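Local coordinates for protein thiol-activated cytolysin (Desulfobulbus propionicus, PDB 6NAL) that probably binds cholesterol-rich membranes through its beta-sandwich domain and assembles into large beta-barrel pores, as cholesterol-dependent cytolysins do, at residues A75-S80 against L233-V238; L190-Q195 against G241-L246; V377-V382 against G405-A410; D385-E390 against N421-S426; S373-A378 against G460-H465. All coordinates share one frame; numbering follows the deposited sequence.

Interaction 1 of 5, residues A75-S80 against L233-V238; sequences ALLVAS and LFVKNV
Leu76 carries CG anti to its carbonyl carbon (chi1 -68°), while Phe234 carries its ring anti to the backbone N (chi1 175°), and the two side chains come together obliquely on one face of the sheet. Leu76 CD2 reaches the edge of the Phe234 ring in its plane, 3.8 Å from Phe234 CD1, and the same methyl lies 3.3 Å from Leu233 O. On the other face Leu233 leans against Ala79, just past the short strand: Leu233 CD1 sits 3.6 Å from Ala79 CB. Nearby, Leu77 CD1 and Ala75 CB both touch the CG2 branch of Val235, at 4.0 Å each, so one methyl joins two residues of 75-80. The backbones run antiparallel but strongly twisted, 137° between their directions. Leu77 and Leu233 are the hydrogen-bonded pair, with Leu77 N to Leu233 O at 2.9 Å and Leu233 N to Leu77 O at 2.7 Å. Val235 N to Ala75 O, 3.1 Å, adds a third bond beyond the non-hydrogen-bonded pair Leu76-Phe234. All the touching residues are buried. Strand 76-78 is thus a short strand paired with the start of the long strand 232-250 and flanked on its other side by strand 89-90; strand 332-340 pairs on the other side of 232-250, its Val339 and Tyr336 touching Phe234 and Val235, and Leu83 of helix 81-84 closes over Leu77 and Leu233.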
# COMPACT_ATOMS: atom_id res chain seq x y z
N ALA A 75 43.11 -25.22 5.20
CA ALA A 75 43.93 -24.03 5.45
C ALA A 75 43.68 -23.52 6.87
O ALA A 75 42.69 -23.90 7.52
CB ALA A 75 43.64 -22.91 4.44
N LEU A 76 44.60 -22.68 7.35
CA LEU A 76 44.42 -21.95 8.60
C LEU A 76 44.43 -20.46 8.32
O LEU A 76 45.12 -19.99 7.41
CB LEU A 76 45.48 -22.29 9.59
CG LEU A 76 45.43 -23.72 10.13
CD1 LEU A 76 46.67 -23.81 11.06
CD2 LEU A 76 44.19 -24.04 10.87
N LEU A 77 43.65 -19.72 9.09
CA LEU A 77 43.51 -18.29 8.87
C LEU A 77 43.51 -17.62 10.22
O LEU A 77 43.20 -18.27 11.23
CB LEU A 77 42.20 -17.94 8.16
CG LEU A 77 41.98 -18.53 6.79
CD1 LEU A 77 40.50 -18.38 6.41
CD2 LEU A 77 42.93 -17.81 5.78
N VAL A 78 43.79 -16.30 10.25
CA VAL A 78 43.51 -15.50 11.44
C VAL A 78 42.17 -14.78 11.26
O VAL A 78 41.94 -14.07 10.28
CB VAL A 78 44.65 -14.52 11.81
CG1 VAL A 78 46.04 -15.19 11.70
CG2 VAL A 78 44.62 -13.25 10.99
N ALA A 79 41.27 -14.99 12.21
CA ALA A 79 39.95 -14.38 12.10
C ALA A 79 40.09 -12.86 12.13
O ALA A 79 40.90 -12.29 12.88
CB ALA A 79 39.05 -14.86 13.24
N SER A 80 39.30 -12.21 11.30
CA SER A 80 39.47 -10.78 11.05
C SER A 80 38.27 -10.30 10.26
O SER A 80 37.79 -11.02 9.37
CB SER A 80 40.75 -10.52 10.27
OG SER A 80 40.74 -9.20 9.82
N LEU A 233 41.41 -19.72 12.71
CA LEU A 233 40.34 -20.47 12.07
C LEU A 233 40.87 -21.58 11.17
O LEU A 233 42.01 -21.56 10.71
CB LEU A 233 39.46 -19.56 11.22
CG LEU A 233 38.89 -18.32 11.84
CD1 LEU A 233 38.54 -17.34 10.74
CD2 LEU A 233 37.70 -18.64 12.66
N PHE A 234 39.97 -22.52 10.89
CA PHE A 234 40.25 -23.73 10.12
C PHE A 234 39.18 -23.88 9.03
O PHE A 234 37.99 -24.03 9.35
CB PHE A 234 40.26 -24.92 11.07
CG PHE A 234 40.42 -26.25 10.42
CD1 PHE A 234 41.67 -26.76 10.18
CD2 PHE A 234 39.33 -27.03 10.13
CE1 PHE A 234 41.81 -27.99 9.56
CE2 PHE A 234 39.46 -28.29 9.58
CZ PHE A 234 40.71 -28.76 9.29
N VAL A 235 39.60 -23.85 7.77
CA VAL A 235 38.72 -24.06 6.65
C VAL A 235 38.25 -25.50 6.66
O VAL A 235 38.99 -26.43 6.28
CB VAL A 235 39.39 -23.67 5.34
CG1 VAL A 235 38.43 -23.82 4.21
CG2 VAL A 235 39.86 -22.23 5.39
N LYS A 236 37.00 -25.68 7.06
CA LYS A 236 36.39 -27.00 7.16
C LYS A 236 35.83 -27.51 5.83
O LYS A 236 35.75 -28.73 5.63
CB LYS A 236 35.25 -26.97 8.17
CG LYS A 236 34.87 -28.35 8.61
CD LYS A 236 33.71 -28.31 9.59
CE LYS A 236 33.21 -29.72 9.89
NZ LYS A 236 32.03 -29.72 10.78
N ASN A 237 35.43 -26.63 4.93
CA ASN A 237 34.74 -27.11 3.74
C ASN A 237 34.74 -26.03 2.68
O ASN A 237 34.59 -24.85 3.00
CB ASN A 237 33.30 -27.52 4.14
CG ASN A 237 32.59 -28.31 3.06
OD1 ASN A 237 33.09 -29.30 2.53
ND2 ASN A 237 31.41 -27.87 2.73
N VAL A 238 34.98 -26.44 1.44
CA VAL A 238 34.86 -25.61 0.26
C VAL A 238 33.94 -26.32 -0.72
O VAL A 238 34.02 -27.54 -0.87
CB VAL A 238 36.22 -25.34 -0.42
CG1 VAL A 238 36.04 -24.35 -1.55
CG2 VAL A 238 37.26 -24.84 0.55

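Interaction 2 of 5, residues L190-Q195 against G241-L246; sequences LIRFKQ and GRQIFL
Residues 190-195 and 241-246 pair as nearly exactly antiparallel strands, 168° between their directions, with hydrogen-bonded pairs Ile191-Leu246, Phe193-Ile244 and Gln195-Arg242 giving six backbone bonds, among them Phe193 N to Ile244 O at 2.8 Å. Arg192 and Phe245, a non-hydrogen-bonded pair, lie side by side and point the same way. The aliphatic part of the arginine covers one face of the ring in a CH-pi contact: Arg192 CG stands 3.8 Å from the Phe245 centroid, offset toward the rim, and Arg192 CD approaches Phe245 CZ to 3.5 Å. A bend at chi3 (52°) then turns the guanidinium out of line with its stem, and Arg192 NH1 makes a weak hydrogen bond to Gln243 OE1, 3.4 Å. Lys194 CD lies over a face of that guanidinium, and Lys194 CE comes 3.5 Å from Gln243 OE1; the ammonium itself bonds Asn335. On the reverse face Phe193 meets Leu246 at the ring edge, Phe193 CE1 to Leu246 CD1 3.8 Å, and Phe193 CB and Ile244 CB face each other at 4.1 Å. The two strands are central in the large antiparallel sheet: strand 147-152 continues it beyond 190-195, and strands 332-340 (at Gly241) and 287-294 (at Gln243) beyond 241-246, while Leu159 and Phe163 of helix 156-163 pack on Leu190, and Phe163 also on Arg192.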
# COMPACT_ATOMS: atom_id res chain seq x y z
N LEU A 190 19.24 -8.23 -10.14
CA LEU A 190 20.25 -9.27 -10.27
C LEU A 190 19.70 -10.66 -10.07
O LEU A 190 19.03 -10.95 -9.08
CB LEU A 190 21.38 -9.05 -9.28
CG LEU A 190 22.70 -9.73 -9.67
CD1 LEU A 190 23.36 -8.94 -10.75
CD2 LEU A 190 23.57 -9.80 -8.41
N ILE A 191 20.02 -11.55 -11.01
CA ILE A 191 19.68 -12.96 -10.93
C ILE A 191 20.96 -13.76 -10.85
O ILE A 191 21.93 -13.49 -11.57
CB ILE A 191 18.85 -13.36 -12.17
CG1 ILE A 191 17.52 -12.61 -12.20
CG2 ILE A 191 18.58 -14.87 -12.22
CD1 ILE A 191 16.76 -12.80 -13.48
N ARG A 192 20.94 -14.81 -10.03
CA ARG A 192 22.03 -15.75 -9.96
C ARG A 192 21.52 -17.17 -10.08
O ARG A 192 20.66 -17.58 -9.31
CB ARG A 192 22.77 -15.63 -8.65
CG ARG A 192 24.03 -16.40 -8.68
CD ARG A 192 24.65 -16.55 -7.33
NE ARG A 192 23.71 -17.06 -6.35
CZ ARG A 192 24.01 -17.23 -5.07
NH1 ARG A 192 25.24 -16.93 -4.67
NH2 ARG A 192 23.09 -17.67 -4.22
N PHE A 193 22.12 -17.94 -10.99
CA PHE A 193 21.97 -19.39 -11.06
C PHE A 193 23.21 -20.04 -10.47
O PHE A 193 24.32 -19.74 -10.91
CB PHE A 193 21.81 -19.85 -12.51
CG PHE A 193 20.55 -19.33 -13.19
CD1 PHE A 193 20.53 -18.08 -13.74
CD2 PHE A 193 19.44 -20.12 -13.27
CE1 PHE A 193 19.42 -17.59 -14.36
CE2 PHE A 193 18.32 -19.66 -13.89
CZ PHE A 193 18.31 -18.37 -14.44
N LYS A 194 23.04 -20.93 -9.49
CA LYS A 194 24.19 -21.51 -8.83
C LYS A 194 24.11 -23.02 -8.76
O LYS A 194 23.14 -23.57 -8.23
CB LYS A 194 24.35 -20.95 -7.42
CG LYS A 194 25.63 -21.43 -6.64
CD LYS A 194 25.46 -21.18 -5.11
CE LYS A 194 26.77 -20.70 -4.56
NZ LYS A 194 26.64 -19.61 -3.50
N GLN A 195 25.18 -23.70 -9.19
CA GLN A 195 25.21 -25.15 -9.11
C GLN A 195 26.49 -25.63 -8.46
O GLN A 195 27.58 -25.29 -8.91
CB GLN A 195 25.07 -25.80 -10.50
CG GLN A 195 24.97 -27.30 -10.40
CD GLN A 195 24.70 -27.97 -11.75
OE1 GLN A 195 24.63 -27.30 -12.77
NE2 GLN A 195 24.61 -29.31 -11.75
N GLY A 241 31.90 -25.47 -8.08
CA GLY A 241 30.85 -25.62 -9.04
C GLY A 241 30.84 -24.51 -10.05
O GLY A 241 31.89 -24.12 -10.53
N ARG A 242 29.64 -24.00 -10.37
CA ARG A 242 29.42 -23.09 -11.49
C ARG A 242 28.38 -22.05 -11.10
O ARG A 242 27.42 -22.35 -10.40
CB ARG A 242 28.91 -23.88 -12.70
CG ARG A 242 28.53 -23.07 -13.92
CD ARG A 242 28.21 -24.09 -15.06
NE ARG A 242 27.55 -23.52 -16.22
CZ ARG A 242 28.19 -22.91 -17.21
NH1 ARG A 242 29.50 -22.82 -17.15
NH2 ARG A 242 27.52 -22.43 -18.27
N GLN A 243 28.50 -20.88 -11.66
CA GLN A 243 27.72 -19.75 -11.21
C GLN A 243 27.51 -18.87 -12.43
O GLN A 243 28.42 -18.59 -13.20
CB GLN A 243 28.46 -19.04 -10.07
CG GLN A 243 27.60 -18.37 -9.07
CD GLN A 243 28.31 -18.12 -7.76
OE1 GLN A 243 27.66 -18.07 -6.72
NE2 GLN A 243 29.62 -17.95 -7.78
N ILE A 244 26.27 -18.45 -12.60
CA ILE A 244 25.87 -17.52 -13.62
C ILE A 244 25.17 -16.33 -12.96
O ILE A 244 24.23 -16.51 -12.17
CB ILE A 244 24.93 -18.19 -14.64
CG1 ILE A 244 25.64 -19.43 -15.18
CG2 ILE A 244 24.54 -17.18 -15.67
CD1 ILE A 244 24.72 -20.36 -15.92
N PHE A 245 25.59 -15.13 -13.33
CA PHE A 245 24.96 -13.90 -12.87
C PHE A 245 24.38 -13.18 -14.07
O PHE A 245 25.07 -13.06 -15.08
CB PHE A 245 25.98 -12.99 -12.19
CG PHE A 245 26.38 -13.45 -10.84
CD1 PHE A 245 27.47 -14.26 -10.67
CD2 PHE A 245 25.66 -13.05 -9.72
CE1 PHE A 245 27.86 -14.67 -9.39
CE2 PHE A 245 26.03 -13.46 -8.46
CZ PHE A 245 27.13 -14.27 -8.29
N LEU A 246 23.15 -12.68 -13.94
CA LEU A 246 22.54 -11.80 -14.93
C LEU A 246 22.21 -10.45 -14.29
O LEU A 246 21.39 -10.38 -13.37
CB LEU A 246 21.26 -12.41 -15.50
CG LEU A 246 21.42 -13.48 -16.56
CD1 LEU A 246 21.54 -14.74 -15.75
CD2 LEU A 246 20.25 -13.44 -17.47

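Interaction 3 of 5, residues V377-V382 against G405-A410; sequences VARFTV and GKDRTA
Ala378 N donates to Arg408 O at 2.8 Å, and Arg408 CB presses to 3.0 Å from Ala378 O. Further along, Gly405 N bonds Phe380 O at 3.1 Å, so the two segments are joined at both ends of a loose middle. A water bridges that middle. It accepts from Phe380 N, 3.2 Å, and from Arg408 NH1 at the guanidinium edge, 3.0 Å, and lies close to Lys406 O. In the same shell Arg379 CB lies 3.2 Å from Lys406 O and Arg379 CD 3.5 Å from Gly405 O, the stem passing along the backbone of 405-406, and Val377 CG1 rests on Asp407 CB at 3.6 Å. Farther out, with CG between backbone N and carbonyl carbon (chi1 56°) and the chain extended to NE, Arg379 leads away to a salt bridge with Glu430 and a cation-pi contact with Trp440. Trp440 also packs on both Val377 and Asp407. It belongs to the tryptophan-rich undecapeptide-like sequence of this family, and Glu430 directly precedes that sequence. The pairing is the open end of the beta hairpin 378-389/394-408, with 394-408 as the outer strand in this chain of a four-stranded antiparallel sheet in the C-terminal beta sandwich.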
# COMPACT_ATOMS: atom_id res chain seq x y z
N VAL A 377 -36.19 16.71 -20.51
CA VAL A 377 -35.07 17.54 -20.08
C VAL A 377 -34.35 16.79 -18.98
O VAL A 377 -34.99 16.25 -18.06
CB VAL A 377 -35.54 18.92 -19.60
CG1 VAL A 377 -34.37 19.68 -18.95
CG2 VAL A 377 -36.13 19.75 -20.76
N ALA A 378 -33.05 16.73 -19.06
CA ALA A 378 -32.30 15.95 -18.10
C ALA A 378 -31.16 16.78 -17.54
O ALA A 378 -30.66 17.70 -18.18
CB ALA A 378 -31.74 14.69 -18.75
N ARG A 379 -30.76 16.48 -16.33
CA ARG A 379 -29.53 17.06 -15.83
C ARG A 379 -28.66 15.96 -15.26
O ARG A 379 -29.15 14.95 -14.74
CB ARG A 379 -29.78 18.13 -14.80
CG ARG A 379 -30.59 17.66 -13.68
CD ARG A 379 -31.06 18.84 -12.87
NE ARG A 379 -31.60 18.31 -11.62
CZ ARG A 379 -32.43 18.99 -10.85
NH1 ARG A 379 -32.78 20.22 -11.19
NH2 ARG A 379 -32.90 18.43 -9.74
N PHE A 380 -27.36 16.20 -15.41
CA PHE A 380 -26.26 15.35 -14.99
C PHE A 380 -25.49 16.03 -13.85
O PHE A 380 -25.20 17.23 -13.92
CB PHE A 380 -25.27 15.09 -16.15
CG PHE A 380 -25.81 14.26 -17.28
CD1 PHE A 380 -26.46 14.85 -18.32
CD2 PHE A 380 -25.59 12.90 -17.33
CE1 PHE A 380 -26.97 14.12 -19.37
CE2 PHE A 380 -26.09 12.15 -18.40
CZ PHE A 380 -26.77 12.79 -19.42
N THR A 381 -25.11 15.27 -12.83
CA THR A 381 -24.19 15.73 -11.78
C THR A 381 -23.03 14.75 -11.66
O THR A 381 -23.25 13.55 -11.45
CB THR A 381 -24.92 15.86 -10.45
OG1 THR A 381 -26.10 16.63 -10.67
CG2 THR A 381 -24.07 16.58 -9.41
N VAL A 382 -21.81 15.25 -11.82
CA VAL A 382 -20.62 14.43 -11.73
C VAL A 382 -19.63 15.09 -10.78
O VAL A 382 -19.34 16.28 -10.92
CB VAL A 382 -19.98 14.19 -13.10
CG1 VAL A 382 -18.74 13.31 -12.91
CG2 VAL A 382 -20.96 13.55 -14.03
N GLY A 405 -25.83 20.01 -12.73
CA GLY A 405 -27.12 20.61 -12.53
C GLY A 405 -27.77 21.24 -13.75
O GLY A 405 -28.99 21.48 -13.73
N LYS A 406 -27.02 21.52 -14.80
CA LYS A 406 -27.60 22.26 -15.91
C LYS A 406 -28.55 21.38 -16.72
O LYS A 406 -28.34 20.16 -16.88
CB LYS A 406 -26.50 22.82 -16.81
CG LYS A 406 -25.73 24.06 -16.25
CD LYS A 406 -26.55 24.95 -15.26
CE LYS A 406 -26.20 24.70 -13.77
NZ LYS A 406 -27.04 25.47 -12.77
N ASP A 407 -29.60 22.01 -17.26
CA ASP A 407 -30.63 21.32 -18.02
C ASP A 407 -30.13 20.94 -19.41
O ASP A 407 -29.32 21.63 -20.02
CB ASP A 407 -31.87 22.19 -18.15
CG ASP A 407 -32.61 22.36 -16.81
OD1 ASP A 407 -32.12 21.85 -15.76
OD2 ASP A 407 -33.69 23.02 -16.80
N ARG A 408 -30.59 19.80 -19.88
CA ARG A 408 -29.99 19.20 -21.06
C ARG A 408 -31.09 18.61 -21.91
O ARG A 408 -32.00 17.97 -21.38
CB ARG A 408 -28.97 18.11 -20.63
CG ARG A 408 -27.54 18.42 -20.97
CD ARG A 408 -26.77 19.12 -19.89
NE ARG A 408 -25.69 19.83 -20.56
CZ ARG A 408 -24.75 20.55 -19.95
NH1 ARG A 408 -24.68 20.64 -18.62
NH2 ARG A 408 -23.84 21.17 -20.69
N THR A 409 -30.97 18.79 -23.23
CA THR A 409 -32.02 18.40 -24.15
C THR A 409 -31.50 17.51 -25.28
O THR A 409 -30.30 17.45 -25.55
CB THR A 409 -32.71 19.60 -24.85
OG1 THR A 409 -31.78 20.25 -25.72
CG2 THR A 409 -33.28 20.61 -23.89
N ALA A 410 -32.48 16.86 -26.00
CA ALA A 410 -32.38 16.45 -27.41
C ALA A 410 -31.13 15.62 -27.44
O ALA A 410 -30.86 14.97 -26.43
CB ALA A 410 -32.32 17.62 -28.37
O HOH W 1 -26.18 18.90 -16.66

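Interaction 4 of 5, residues D385-E390 against N421-S426; sequences DEISYE and NARNIS
Asp385 and Arg423 form a hydrogen-bonded antiparallel pair, with Asp385 N to Arg423 O at 2.9 Å and Arg423 N to Asp385 O at 2.8 Å, and Ile387 N extends the ladder to Asn421 O, 2.9 Å. These bonds join the two inner strands, 378-389 and 422-432, of the sandwich's four-stranded antiparallel sheet. Polar side-chain links are weaker. Asn421, with CG in the crowded position between backbone N and carbonyl carbon (chi1 63°), turns ND2 toward Ile387 O for a weak bond of 3.4 Å. Asn424 ND2 makes another to Asp385 OD2, 3.3 Å, the carboxylate and amide planes standing 71° apart. Apolar contact is carried by Ile387, whose CD1 touches Arg423 CG at 3.9 Å, the side chains crossing at about a right angle, while Ile387 CG1 lies over one guanidinium face. Arg423 bonds Gly420 and makes a cation-pi contact with Tyr363; Tyr55 of the second subunit packs on Asp385. The register thus rests on the backbone bonds; the two asparagine hydrogen bonds, both weak, probably add little.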
# COMPACT_ATOMS: atom_id res chain seq x y z
N ASP A 385 -12.92 13.18 -6.45
CA ASP A 385 -11.86 13.66 -5.57
C ASP A 385 -10.55 13.66 -6.34
O ASP A 385 -10.29 12.74 -7.11
CB ASP A 385 -11.75 12.79 -4.32
CG ASP A 385 -12.80 13.12 -3.26
OD1 ASP A 385 -13.33 14.28 -3.24
OD2 ASP A 385 -13.06 12.20 -2.42
N GLU A 386 -9.73 14.67 -6.12
CA GLU A 386 -8.40 14.71 -6.72
C GLU A 386 -7.32 14.62 -5.65
O GLU A 386 -7.33 15.39 -4.67
CB GLU A 386 -8.23 15.96 -7.57
CG GLU A 386 -8.92 15.87 -8.93
CD GLU A 386 -8.95 17.21 -9.70
OE1 GLU A 386 -8.17 18.14 -9.34
OE2 GLU A 386 -9.75 17.31 -10.67
N ILE A 387 -6.36 13.73 -5.87
CA ILE A 387 -5.32 13.43 -4.89
C ILE A 387 -4.07 14.17 -5.28
O ILE A 387 -3.70 14.24 -6.45
CB ILE A 387 -5.10 11.92 -4.81
CG1 ILE A 387 -6.06 11.30 -3.79
CG2 ILE A 387 -3.73 11.57 -4.33
CD1 ILE A 387 -7.49 11.83 -3.94
N SER A 388 -3.40 14.72 -4.29
CA SER A 388 -2.15 15.44 -4.48
C SER A 388 -1.23 15.13 -3.29
O SER A 388 -1.68 14.85 -2.18
CB SER A 388 -2.47 16.94 -4.65
OG SER A 388 -1.39 17.58 -5.27
N TYR A 389 0.08 15.08 -3.55
CA TYR A 389 1.07 15.00 -2.47
C TYR A 389 1.89 16.27 -2.51
O TYR A 389 2.55 16.55 -3.50
CB TYR A 389 1.96 13.78 -2.59
CG TYR A 389 1.21 12.49 -2.38
CD1 TYR A 389 1.15 11.90 -1.15
CD2 TYR A 389 0.59 11.86 -3.44
CE1 TYR A 389 0.50 10.67 -0.98
CE2 TYR A 389 -0.08 10.65 -3.29
CZ TYR A 389 -0.11 10.07 -2.06
OH TYR A 389 -0.81 8.89 -1.90
N GLU A 390 1.84 17.03 -1.42
CA GLU A 390 2.41 18.37 -1.36
C GLU A 390 3.19 18.36 -0.05
O GLU A 390 2.59 18.45 1.03
CB GLU A 390 1.34 19.46 -1.38
CG GLU A 390 0.31 19.29 -2.51
CD GLU A 390 -0.56 20.52 -2.79
OE1 GLU A 390 -0.75 20.80 -3.99
OE2 GLU A 390 -1.08 21.20 -1.85
N ASN A 421 -4.94 11.03 -10.99
CA ASN A 421 -5.14 11.40 -9.60
C ASN A 421 -6.62 11.53 -9.20
O ASN A 421 -6.90 11.81 -8.03
CB ASN A 421 -4.38 12.69 -9.31
CG ASN A 421 -4.88 13.86 -10.12
OD1 ASN A 421 -5.33 13.71 -11.26
ND2 ASN A 421 -4.79 15.04 -9.53
N ALA A 422 -7.57 11.27 -10.07
CA ALA A 422 -8.97 11.38 -9.68
C ALA A 422 -9.52 10.06 -9.16
O ALA A 422 -9.32 9.02 -9.79
CB ALA A 422 -9.79 11.86 -10.87
N ARG A 423 -10.19 10.10 -8.01
CA ARG A 423 -10.80 8.94 -7.38
C ARG A 423 -12.26 9.22 -7.06
O ARG A 423 -12.73 10.38 -7.09
CB ARG A 423 -10.16 8.56 -6.05
CG ARG A 423 -8.68 8.68 -5.96
CD ARG A 423 -8.01 7.34 -6.30
NE ARG A 423 -6.60 7.38 -5.89
CZ ARG A 423 -5.61 7.66 -6.71
NH1 ARG A 423 -5.88 7.87 -7.99
NH2 ARG A 423 -4.35 7.71 -6.26
N ASN A 424 -12.98 8.16 -6.66
CA ASN A 424 -14.25 8.32 -5.92
C ASN A 424 -15.32 9.03 -6.75
O ASN A 424 -15.98 9.97 -6.30
CB ASN A 424 -13.97 9.04 -4.61
CG ASN A 424 -15.03 8.80 -3.58
OD1 ASN A 424 -15.99 8.08 -3.83
ND2 ASN A 424 -14.88 9.44 -2.42
N ILE A 425 -15.51 8.54 -7.97
CA ILE A 425 -16.37 9.18 -8.94
C ILE A 425 -17.81 8.95 -8.55
O ILE A 425 -18.21 7.82 -8.26
CB ILE A 425 -16.11 8.64 -10.34
CG1 ILE A 425 -14.87 9.24 -10.99
CG2 ILE A 425 -17.23 8.98 -11.22
CD1 ILE A 425 -13.61 8.86 -10.32
N SER A 426 -18.60 10.01 -8.58
CA SER A 426 -20.03 9.90 -8.35
C SER A 426 -20.76 10.52 -9.53
O SER A 426 -20.36 11.57 -10.04
CB SER A 426 -20.40 10.56 -7.04
OG SER A 426 -21.72 11.07 -7.04

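Interaction 5 of 5, residues S373-A378 against G460-H465; sequences SGWYVA and GGTTLH
Tyr376 presents its ring edge to 460-465: Thr462 N lies in the ring plane and Gly460 O near it, while Gly374 C, from its own segment, sits over one face toward the rim. Tyr376 CD2 comes 3.4 Å from Thr462 C. Tyr376 OH donates to Gly460 O at 2.7 Å, from above the carbonyl plane. With CG between backbone N and carbonyl carbon (chi1 51°), the ring is set against the turn. Trp375 CE3 touches Thr462 CG2 obliquely at 4.1 Å, and Trp375 N bonds Gly461 O at 2.8 Å. Two glycines, Gly374 and Gly460, allow CA atoms 3.6 Å apart. Thr463 CG2 touches Tyr376 CB at 3.9 Å; Thr463 and Leu464, within a type I turn from Thr462 to His465, probably correspond to the threonine-leucine pair that recognises cholesterol in related cytolysins. The contact lies at the tip of the beta sandwich, where the loop between strands 349-372 and 378-389 packs on the turn joining strands 454-462 and 465-471; Ile459 of strand 454-462 supports Tyr376.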
# COMPACT_ATOMS: atom_id res chain seq x y z
N SER A 373 -30.30 10.85 -24.92
CA SER A 373 -31.13 10.76 -26.11
C SER A 373 -32.61 10.72 -25.76
O SER A 373 -33.44 10.51 -26.64
CB SER A 373 -30.80 9.51 -26.93
OG SER A 373 -31.20 8.39 -26.14
N GLY A 374 -32.96 10.93 -24.49
CA GLY A 374 -34.34 10.82 -24.08
C GLY A 374 -35.19 12.02 -24.47
O GLY A 374 -34.70 13.10 -24.78
N TRP A 375 -36.51 11.80 -24.49
CA TRP A 375 -37.50 12.80 -24.91
C TRP A 375 -37.98 13.61 -23.69
O TRP A 375 -39.14 13.65 -23.31
CB TRP A 375 -38.66 12.09 -25.63
CG TRP A 375 -38.28 11.68 -27.00
CD1 TRP A 375 -37.05 11.88 -27.64
CD2 TRP A 375 -39.13 10.91 -27.94
NE1 TRP A 375 -37.14 11.25 -28.90
CE2 TRP A 375 -38.35 10.60 -29.05
CE3 TRP A 375 -40.48 10.46 -27.93
CZ2 TRP A 375 -38.92 10.00 -30.20
CZ3 TRP A 375 -40.99 9.80 -29.02
CH2 TRP A 375 -40.24 9.63 -30.15
N TYR A 376 -37.03 14.22 -23.00
CA TYR A 376 -37.31 14.95 -21.76
C TYR A 376 -36.07 15.80 -21.46
O TYR A 376 -35.05 15.67 -22.12
CB TYR A 376 -37.66 14.02 -20.59
CG TYR A 376 -36.66 12.89 -20.34
CD1 TYR A 376 -35.44 13.14 -19.73
CD2 TYR A 376 -36.95 11.58 -20.73
CE1 TYR A 376 -34.52 12.11 -19.52
CE2 TYR A 376 -36.03 10.55 -20.53
CZ TYR A 376 -34.83 10.80 -19.92
OH TYR A 376 -33.91 9.78 -19.67
N VAL A 377 -36.19 16.71 -20.51
CA VAL A 377 -35.07 17.54 -20.08
C VAL A 377 -34.35 16.79 -18.98
O VAL A 377 -34.99 16.25 -18.06
CB VAL A 377 -35.54 18.92 -19.60
CG1 VAL A 377 -34.37 19.68 -18.95
CG2 VAL A 377 -36.13 19.75 -20.76
N ALA A 378 -33.05 16.73 -19.06
CA ALA A 378 -32.30 15.95 -18.10
C ALA A 378 -31.16 16.78 -17.54
O ALA A 378 -30.66 17.70 -18.18
CB ALA A 378 -31.74 14.69 -18.75
N GLY A 460 -32.03 7.54 -21.87
CA GLY A 460 -32.95 7.69 -22.97
C GLY A 460 -34.37 7.52 -22.48
O GLY A 460 -34.64 7.68 -21.28
N GLY A 461 -35.27 7.18 -23.40
CA GLY A 461 -36.64 6.92 -23.00
C GLY A 461 -37.48 8.16 -23.10
O GLY A 461 -37.14 9.11 -23.83
N THR A 462 -38.60 8.15 -22.40
CA THR A 462 -39.53 9.27 -22.39
C THR A 462 -39.75 9.68 -20.95
O THR A 462 -39.27 9.01 -20.04
CB THR A 462 -40.89 8.93 -22.98
OG1 THR A 462 -41.51 8.01 -22.08
CG2 THR A 462 -40.77 8.34 -24.38
N THR A 463 -40.61 10.69 -20.76
CA THR A 463 -40.80 11.34 -19.46
C THR A 463 -41.18 10.34 -18.37
O THR A 463 -40.70 10.43 -17.24
CB THR A 463 -41.93 12.38 -19.55
OG1 THR A 463 -42.99 11.81 -20.31
CG2 THR A 463 -41.50 13.70 -20.20
N LEU A 464 -42.09 9.42 -18.66
CA LEU A 464 -42.56 8.48 -17.64
C LEU A 464 -41.89 7.11 -17.74
O LEU A 464 -42.16 6.25 -16.91
CB LEU A 464 -44.08 8.33 -17.73
CG LEU A 464 -44.82 9.62 -17.38
CD1 LEU A 464 -45.07 10.53 -18.58
CD2 LEU A 464 -46.17 9.35 -16.70
N HIS A 465 -41.02 6.90 -18.73
CA HIS A 465 -40.21 5.67 -18.81
C HIS A 465 -38.77 6.02 -19.16
O HIS A 465 -38.38 6.06 -20.32
CB HIS A 465 -40.78 4.66 -19.80
CG HIS A 465 -40.17 3.30 -19.65
ND1 HIS A 465 -40.75 2.32 -18.88
CD2 HIS A 465 -39.02 2.79 -20.13
CE1 HIS A 465 -39.99 1.24 -18.92
NE2 HIS A 465 -38.93 1.50 -19.66

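Overall arrangement
From the N terminus, interaction 1 opens at 75-80 and interaction 2 at 190-195; both close on strand 232-250, first at 233-238, then at 241-246, so the two cross and lie in one large sheet, centres 25 Å apart. The C-terminal beta sandwich follows, the centres of interactions 1 and 5 being 88 Å apart. Interaction 5 opens at 373-378 and shares Val377 and Ala378 with interaction 3. Interactions 3 and 4 cross along strand 378-389, closing at 405-410 and 421-426, and touch where Val382 packs on Ser426. Interaction 5 closes last, at 460-465, enclosing interaction 4 and tying two loops at the far end.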